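PDB 1KKO: methylaspartate ammonia-lyase from Citrobacter amalonaticus, which catalyses the reversible, magnesium-dependent anti elimination of ammonia from L-threo-3-methylaspartate to give mesaconate, working as a homodimer of the enolase superfamily. Local coordinates for residues G147-K150 / T151-V154; N362-E365 / I366-R369; I397-N400 / E401-T405. One frame throughout, in Å; residues are numbered along the deposited sequence.

How the contacts relate
All three contacts are local, formed within or at the start of a helix, yet they answer to different surroundings. Contact 1, at the start of helix 150-157, is partly buried; its centre lies about 22 Å from the centre of the chain, and it touches no other subunit. Contacts 2 and 3 are buried and both reach the second subunit. In contact 1 a glutamate reaches back to the N-H of the N-cap residue, while in contact 2 a threonine-serine capping box closes the helix start; 397-400/401-405, wholly within helix 392-410, has an amide over a phenyl face, a guanidinium over a backbone oxygen, and an ion pair. The helices also meet: Thr-405 packs on Leu-149 and Thr-151, and Ile-397 on Glu-365 and Ala-368.

Contact 1 of 3, residues G147-K150 / T151-V154; sequences GRLK and TEVV
Glu-152 folds back over the start of its own helix, and its OE1 takes the backbone N-H of Leu-149 at 2.9 Å from N to OE1. The bond is nearly straight (172°) and uses the anti lone pair of the carboxylate. CG stands beside the backbone N (chi1 -69°), from where the extended chain carries the carboxylate past the leucine; OE1 comes to 3.6 Å from Leu-149 CG. Leu-149 is the N-cap residue of helix 150-157, and it is its own N-H that the side chain three residues on takes up. The helix proper starts with Val-153 N bonding to Leu-149 O at 3.1 Å. On the close-packed side, Thr-151 and Val-154 are buried against helix 365-378, and Thr-151 also meets helix 392-410. Its hydroxyl, 3.7 Å from Leu-149 CB at OG1, is buried with no polar partner. The Arg-148 guanidinium carries Val-153 CG2 above the centre of one face, while its NH1 forms a salt bridge with Asp-156. The looser flank is that of Gly-147, exposed and with positive phi where helix 128-146 has ended; here a water bridges Gly-147 O and Glu-152 OE1.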
loop_
_atom_site.group_PDB
_atom_site.type_symbol
_atom_site.label_atom_id
_atom_site.label_comp_id
_atom_site.label_asym_id
_atom_site.label_seq_id
_atom_site.Cartn_x
_atom_site.Cartn_y
_atom_site.Cartn_z
ATOM N N GLY A 147 6.385 -5.121 26.556
ATOM C CA GLY A 147 5.133 -4.395 26.639
ATOM C C GLY A 147 5.238 -2.931 26.260
ATOM O O GLY A 147 4.458 -2.099 26.737
ATOM N N ARG A 148 6.205 -2.608 25.409
ATOM C CA ARG A 148 6.365 -1.244 24.942
ATOM C C ARG A 148 6.084 -1.151 23.461
ATOM O O ARG A 148 6.163 -2.139 22.760
ATOM C CB ARG A 148 7.797 -0.763 25.172
ATOM C CG ARG A 148 8.134 -0.470 26.626
ATOM C CD ARG A 148 9.569 -0.008 26.819
ATOM N NE ARG A 148 10.508 -1.090 26.581
ATOM C CZ ARG A 148 11.831 -0.959 26.549
ATOM N NH1 ARG A 148 12.378 0.232 26.738
ATOM N NH2 ARG A 148 12.609 -2.003 26.351
ATOM N N LEU A 149 5.760 0.048 23.008
ATOM C CA LEU A 149 5.680 0.298 21.580
ATOM C C LEU A 149 7.095 0.523 21.069
ATOM O O LEU A 149 7.979 0.923 21.823
ATOM C CB LEU A 149 4.865 1.548 21.303
ATOM C CG LEU A 149 3.499 1.591 21.979
ATOM C CD1 LEU A 149 2.737 2.814 21.537
ATOM C CD2 LEU A 149 2.707 0.328 21.701
ATOM N N LYS A 150 7.321 0.302 19.784
ATOM C CA LYS A 150 8.637 0.556 19.218
ATOM C C LYS A 150 9.089 1.993 19.499
ATOM O O LYS A 150 10.246 2.219 19.837
ATOM C CB LYS A 150 8.640 0.262 17.727
ATOM C CG LYS A 150 8.619 -1.239 17.412
ATOM C CD LYS A 150 8.660 -1.509 15.904
ATOM C CE LYS A 150 7.353 -1.174 15.195
ATOM N NZ LYS A 150 6.220 -2.001 15.678
ATOM N N THR A 151 8.177 2.953 19.398
ATOM C CA THR A 151 8.523 4.344 19.669
ATOM C C THR A 151 9.085 4.493 21.076
ATOM O O THR A 151 10.030 5.255 21.302
ATOM C CB THR A 151 7.293 5.261 19.536
ATOM O OG1 THR A 151 6.253 4.866 20.430
ATOM C CG2 THR A 151 6.665 5.148 18.247
ATOM N N GLU A 152 8.467 3.808 22.031
ATOM C CA GLU A 152 8.878 3.908 23.437
ATOM C C GLU A 152 10.254 3.324 23.652
ATOM O O GLU A 152 11.033 3.828 24.469
ATOM C CB GLU A 152 7.856 3.210 24.333
ATOM C CG GLU A 152 6.526 3.936 24.383
ATOM C CD GLU A 152 5.511 3.219 25.238
ATOM O OE1 GLU A 152 5.327 2.007 25.048
ATOM O OE2 GLU A 152 4.914 3.864 26.121
ATOM N N VAL A 153 10.582 2.256 22.953
ATOM C CA VAL A 153 11.897 1.669 23.092
ATOM C C VAL A 153 12.940 2.686 22.656
ATOM O O VAL A 153 13.976 2.842 23.316
ATOM C CB VAL A 153 12.042 0.383 22.251
ATOM C CG1 VAL A 153 13.475 -0.116 22.279
ATOM C CG2 VAL A 153 11.099 -0.704 22.748
ATOM N N VAL A 154 12.678 3.383 21.552
ATOM C CA VAL A 154 13.612 4.380 21.056
ATOM C C VAL A 154 13.730 5.504 22.077
ATOM O O VAL A 154 14.830 5.914 22.442
ATOM C CB VAL A 154 13.195 4.933 19.686
ATOM C CG1 VAL A 154 14.158 6.030 19.237
ATOM C CG2 VAL A 154 13.166 3.824 18.651
HETATM O O HOH W 1 3.465 0.913 26.389
#

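Contact 2 of 3, residues N362-E365 / I366-R369; sequences NETE and ISAR
Ser-367 lays its OG against the Glu-363 side chain, 3.2 Å from Glu-363 CB and close along it as far as the carboxylate, and gives its proton to Glu-363 OE2 at 2.6 Å. The same OG accepts from Thr-364 N, 3.0 Å away. In return Thr-364 OG1, placed between its own N and carbonyl carbon (chi1 74°), accepts from Ser-367 N at 3.0 Å with a nearly straight N-H (170°). These reciprocal bonds are a capping box, with Thr-364 the N-cap of helix 365-378. Asp-68 also bonds to Thr-364 OG1, while Lys-386 and Tyr-132 hold the two Glu-363 carboxylate oxygens. Further along, Glu-365 lies alongside Ile-366, its OE2 3.6 Å from Ile-366 CG1, and forms a salt bridge with Arg-404 of the second subunit. Two waters link Arg-369 NH1 back to the glutamate, one through Glu-365 OE2 and the other through Glu-365 O. Glu-363 sits about 4 Å, side chain to side chain, from the substrate-binding Thr-360. The chemistry thus implies a firmly set helix start next to the substrate pocket of the barrel, where the Ser-367 hydroxyl, both donor and acceptor, joins Lys-386 and Tyr-132 in holding the Glu-363 carboxylate.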
loop_
_atom_site.group_PDB
_atom_site.type_symbol
_atom_site.label_atom_id
_atom_site.label_comp_id
_atom_site.label_asym_id
_atom_site.label_seq_id
_atom_site.Cartn_x
_atom_site.Cartn_y
_atom_site.Cartn_z
ATOM N N ASN A 362 10.116 1.832 -2.975
ATOM C CA ASN A 362 10.430 0.423 -3.140
ATOM C C ASN A 362 10.635 -0.344 -1.849
ATOM O O ASN A 362 11.238 -1.399 -1.872
ATOM C CB ASN A 362 11.659 0.237 -4.029
ATOM C CG ASN A 362 11.789 -1.176 -4.537
ATOM O OD1 ASN A 362 10.791 -1.808 -4.909
ATOM N ND2 ASN A 362 13.018 -1.678 -4.568
ATOM N N GLU A 363 10.119 0.155 -0.734
ATOM C CA GLU A 363 10.214 -0.585 0.510
ATOM C C GLU A 363 8.854 -1.218 0.821
ATOM O O GLU A 363 8.130 -1.557 -0.113
ATOM C CB GLU A 363 10.875 0.221 1.634
ATOM C CG GLU A 363 10.234 1.525 2.042
ATOM C CD GLU A 363 11.106 2.224 3.078
ATOM O OE1 GLU A 363 11.679 3.299 2.784
ATOM O OE2 GLU A 363 11.220 1.682 4.189
ATOM N N THR A 364 8.526 -1.446 2.092
ATOM C CA THR A 364 7.351 -2.256 2.421
ATOM C C THR A 364 6.456 -1.616 3.456
ATOM O O THR A 364 6.767 -0.595 4.041
ATOM C CB THR A 364 7.740 -3.644 2.955
ATOM O OG1 THR A 364 8.248 -3.516 4.297
ATOM C CG2 THR A 364 8.829 -4.290 2.131
ATOM N N GLU A 365 5.319 -2.256 3.689
ATOM C CA GLU A 365 4.391 -1.795 4.699
ATOM C C GLU A 365 5.011 -1.898 6.086
ATOM O O GLU A 365 4.794 -1.036 6.931
ATOM C CB GLU A 365 3.044 -2.525 4.590
ATOM C CG GLU A 365 2.842 -3.810 5.390
ATOM C CD GLU A 365 3.602 -5.034 4.909
ATOM O OE1 GLU A 365 4.571 -4.917 4.131
ATOM O OE2 GLU A 365 3.225 -6.138 5.356
ATOM N N ILE A 366 5.794 -2.944 6.319
ATOM C CA ILE A 366 6.432 -3.129 7.618
ATOM C C ILE A 366 7.556 -2.132 7.820
ATOM O O ILE A 366 7.689 -1.562 8.895
ATOM C CB ILE A 366 6.961 -4.567 7.773
ATOM C CG1 ILE A 366 5.787 -5.538 7.872
ATOM C CG2 ILE A 366 7.888 -4.671 8.980
ATOM C CD1 ILE A 366 6.163 -6.979 7.961
ATOM N N SER A 367 8.379 -1.906 6.808
ATOM C CA SER A 367 9.484 -0.967 6.984
ATOM C C SER A 367 8.929 0.432 7.191
ATOM O O SER A 367 9.406 1.178 8.049
ATOM C CB SER A 367 10.485 -1.051 5.834
ATOM O OG SER A 367 9.944 -0.599 4.601
ATOM N N ALA A 368 7.900 0.802 6.436
ATOM C CA ALA A 368 7.290 2.113 6.595
ATOM C C ALA A 368 6.662 2.262 7.975
ATOM O O ALA A 368 6.831 3.295 8.626
ATOM C CB ALA A 368 6.245 2.363 5.526
ATOM N N ARG A 369 5.935 1.248 8.426
ATOM C CA ARG A 369 5.289 1.305 9.723
ATOM C C ARG A 369 6.345 1.469 10.818
ATOM O O ARG A 369 6.160 2.224 11.776
ATOM C CB ARG A 369 4.461 0.038 9.927
ATOM C CG ARG A 369 3.599 0.042 11.138
ATOM C CD ARG A 369 2.705 -1.152 11.198
ATOM N NE ARG A 369 3.442 -2.394 11.400
ATOM C CZ ARG A 369 3.350 -3.477 10.642
ATOM N NH1 ARG A 369 2.586 -3.503 9.553
ATOM N NH2 ARG A 369 4.054 -4.537 10.968
HETATM O O HOH W 2 2.231 -5.890 8.011
HETATM O O HOH W 3 1.922 -1.330 7.698
#

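Contact 3 of 3, residues I397-N400 / E401-T405; sequences IVFN and EMNRT
Phe-399 and Asn-403, one helical turn apart, supply the aromatic contact. Asn-403 ND2 sits 3.1 Å above the ring plane, over its centre, and the amide stands perpendicular to the ring. Phe-399 can offer that face because its CG is anti to the backbone N (chi1 -172°), which points the ring outward from the helix with one face turned to the next turn. The apolar contact is the CE methyl of the selenomethionine Met-402, which approaches the ring obliquely, 3.9 Å from Phe-399 CD1, while Leu-169 of the first barrel strand packs on both residues. Among charged groups, Arg-404 NH2 makes a salt bridge with Glu-401 OE1 at 3.0 Å, lying close to the guanidinium plane; the NE bond to the same oxygen is weak. Asn-400 O lies over the centre of one guanidinium face, 3.6 Å from the plane, and NH1 reaches 3.4 Å from Asn-400 CB. A water joins Asn-400 ND2 to Arg-404 NH1, and a second lies between Asn-400 OD1 and Asn-403 ND2. Backbone bonds continue the helix, and Glu-401 O accepts both Thr-405 N and Thr-405 OG1 (2.7 Å to OG1), from opposite faces of its plane. Beyond the segments, His-373 bonds to Glu-401 OE2, Arg-404 pairs with Glu-365 and Ser-54 of the second subunit, and Asn-400 ND2 bonds to Tyr-12 O of that subunit. Arg-404, with a carboxylate from each subunit, therefore carries the ion pairing of helix 392-410 across the dimer interface, and the backbone oxygen against its face probably limits how far the guanidinium can turn.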
loop_
_atom_site.group_PDB
_atom_site.type_symbol
_atom_site.label_atom_id
_atom_site.label_comp_id
_atom_site.label_asym_id
_atom_site.label_seq_id
_atom_site.Cartn_x
_atom_site.Cartn_y
_atom_site.Cartn_z
ATOM N N ILE A 397 -0.864 3.625 5.215
ATOM C CA ILE A 397 0.122 2.973 6.074
ATOM C C ILE A 397 0.770 3.941 7.074
ATOM O O ILE A 397 0.820 3.669 8.269
ATOM C CB ILE A 397 1.188 2.286 5.181
ATOM C CG1 ILE A 397 0.586 1.042 4.503
ATOM C CG2 ILE A 397 2.454 1.939 5.976
ATOM C CD1 ILE A 397 1.308 0.622 3.271
ATOM N N VAL A 398 1.271 5.063 6.585
ATOM C CA VAL A 398 2.041 5.983 7.430
ATOM C C VAL A 398 1.147 6.831 8.339
ATOM O O VAL A 398 1.347 6.868 9.559
ATOM C CB VAL A 398 2.950 6.855 6.568
ATOM C CG1 VAL A 398 3.617 7.910 7.406
ATOM C CG2 VAL A 398 4.002 5.997 5.905
ATOM N N PHE A 399 0.166 7.512 7.767
ATOM C CA PHE A 399 -0.712 8.370 8.554
ATOM C C PHE A 399 -1.451 7.575 9.610
ATOM O O PHE A 399 -1.514 7.997 10.766
ATOM C CB PHE A 399 -1.694 9.044 7.611
ATOM C CG PHE A 399 -2.572 10.107 8.220
ATOM C CD1 PHE A 399 -2.081 11.374 8.474
ATOM C CD2 PHE A 399 -3.915 9.871 8.433
ATOM C CE1 PHE A 399 -2.896 12.363 8.972
ATOM C CE2 PHE A 399 -4.738 10.879 8.933
ATOM C CZ PHE A 399 -4.214 12.110 9.210
ATOM N N ASN A 400 -2.027 6.433 9.243
ATOM C CA ASN A 400 -2.840 5.720 10.220
ATOM C C ASN A 400 -1.992 5.109 11.323
ATOM O O ASN A 400 -2.415 5.075 12.464
ATOM C CB ASN A 400 -3.727 4.671 9.566
ATOM C CG ASN A 400 -4.695 5.251 8.553
ATOM O OD1 ASN A 400 -4.774 6.465 8.327
ATOM N ND2 ASN A 400 -5.472 4.360 7.950
ATOM N N GLU A 401 -0.822 4.562 11.004
ATOM C CA GLU A 401 0.035 4.044 12.063
ATOM C C GLU A 401 0.440 5.184 12.995
ATOM O O GLU A 401 0.475 5.026 14.221
ATOM C CB GLU A 401 1.295 3.377 11.518
ATOM C CG GLU A 401 2.221 2.841 12.600
ATOM C CD GLU A 401 1.685 1.604 13.318
ATOM O OE1 GLU A 401 0.626 1.072 12.921
ATOM O OE2 GLU A 401 2.350 1.104 14.251
HETATM N N MSE A 402 0.731 6.347 12.421
HETATM C CA MSE A 402 1.126 7.498 13.219
HETATM C C MSE A 402 0.027 7.868 14.193
HETATM O O MSE A 402 0.269 8.038 15.400
HETATM C CB MSE A 402 1.430 8.661 12.288
HETATM C CG MSE A 402 2.002 9.875 12.971
HETATM SE SE MSE A 402 2.355 11.313 11.712
HETATM C CE MSE A 402 0.489 11.877 11.371
ATOM N N ASN A 403 -1.189 7.993 13.688
ATOM C CA ASN A 403 -2.294 8.383 14.562
ATOM C C ASN A 403 -2.721 7.304 15.548
ATOM O O ASN A 403 -3.090 7.614 16.680
ATOM C CB ASN A 403 -3.440 8.945 13.748
ATOM C CG ASN A 403 -3.052 10.233 13.047
ATOM O OD1 ASN A 403 -2.376 11.075 13.630
ATOM N ND2 ASN A 403 -3.459 10.383 11.790
ATOM N N ARG A 404 -2.631 6.044 15.149
ATOM C CA ARG A 404 -2.899 4.960 16.074
ATOM C C ARG A 404 -1.904 5.006 17.225
ATOM O O ARG A 404 -2.260 4.811 18.382
ATOM C CB ARG A 404 -2.769 3.591 15.395
ATOM C CG ARG A 404 -3.980 3.122 14.614
ATOM C CD ARG A 404 -3.877 1.666 14.238
ATOM N NE ARG A 404 -2.775 1.386 13.301
ATOM C CZ ARG A 404 -2.881 1.466 11.974
ATOM N NH1 ARG A 404 -4.019 1.840 11.415
ATOM N NH2 ARG A 404 -1.850 1.168 11.206
ATOM N N THR A 405 -0.651 5.254 16.888
ATOM C CA THR A 405 0.418 5.229 17.869
ATOM C C THR A 405 0.329 6.414 18.819
ATOM O O THR A 405 0.523 6.255 20.028
ATOM C CB THR A 405 1.767 5.187 17.167
ATOM O OG1 THR A 405 1.834 3.994 16.372
ATOM C CG2 THR A 405 2.912 5.055 18.176
HETATM O O HOH W 4 -4.853 1.567 8.736
HETATM O O HOH W 5 -5.059 8.115 10.883
#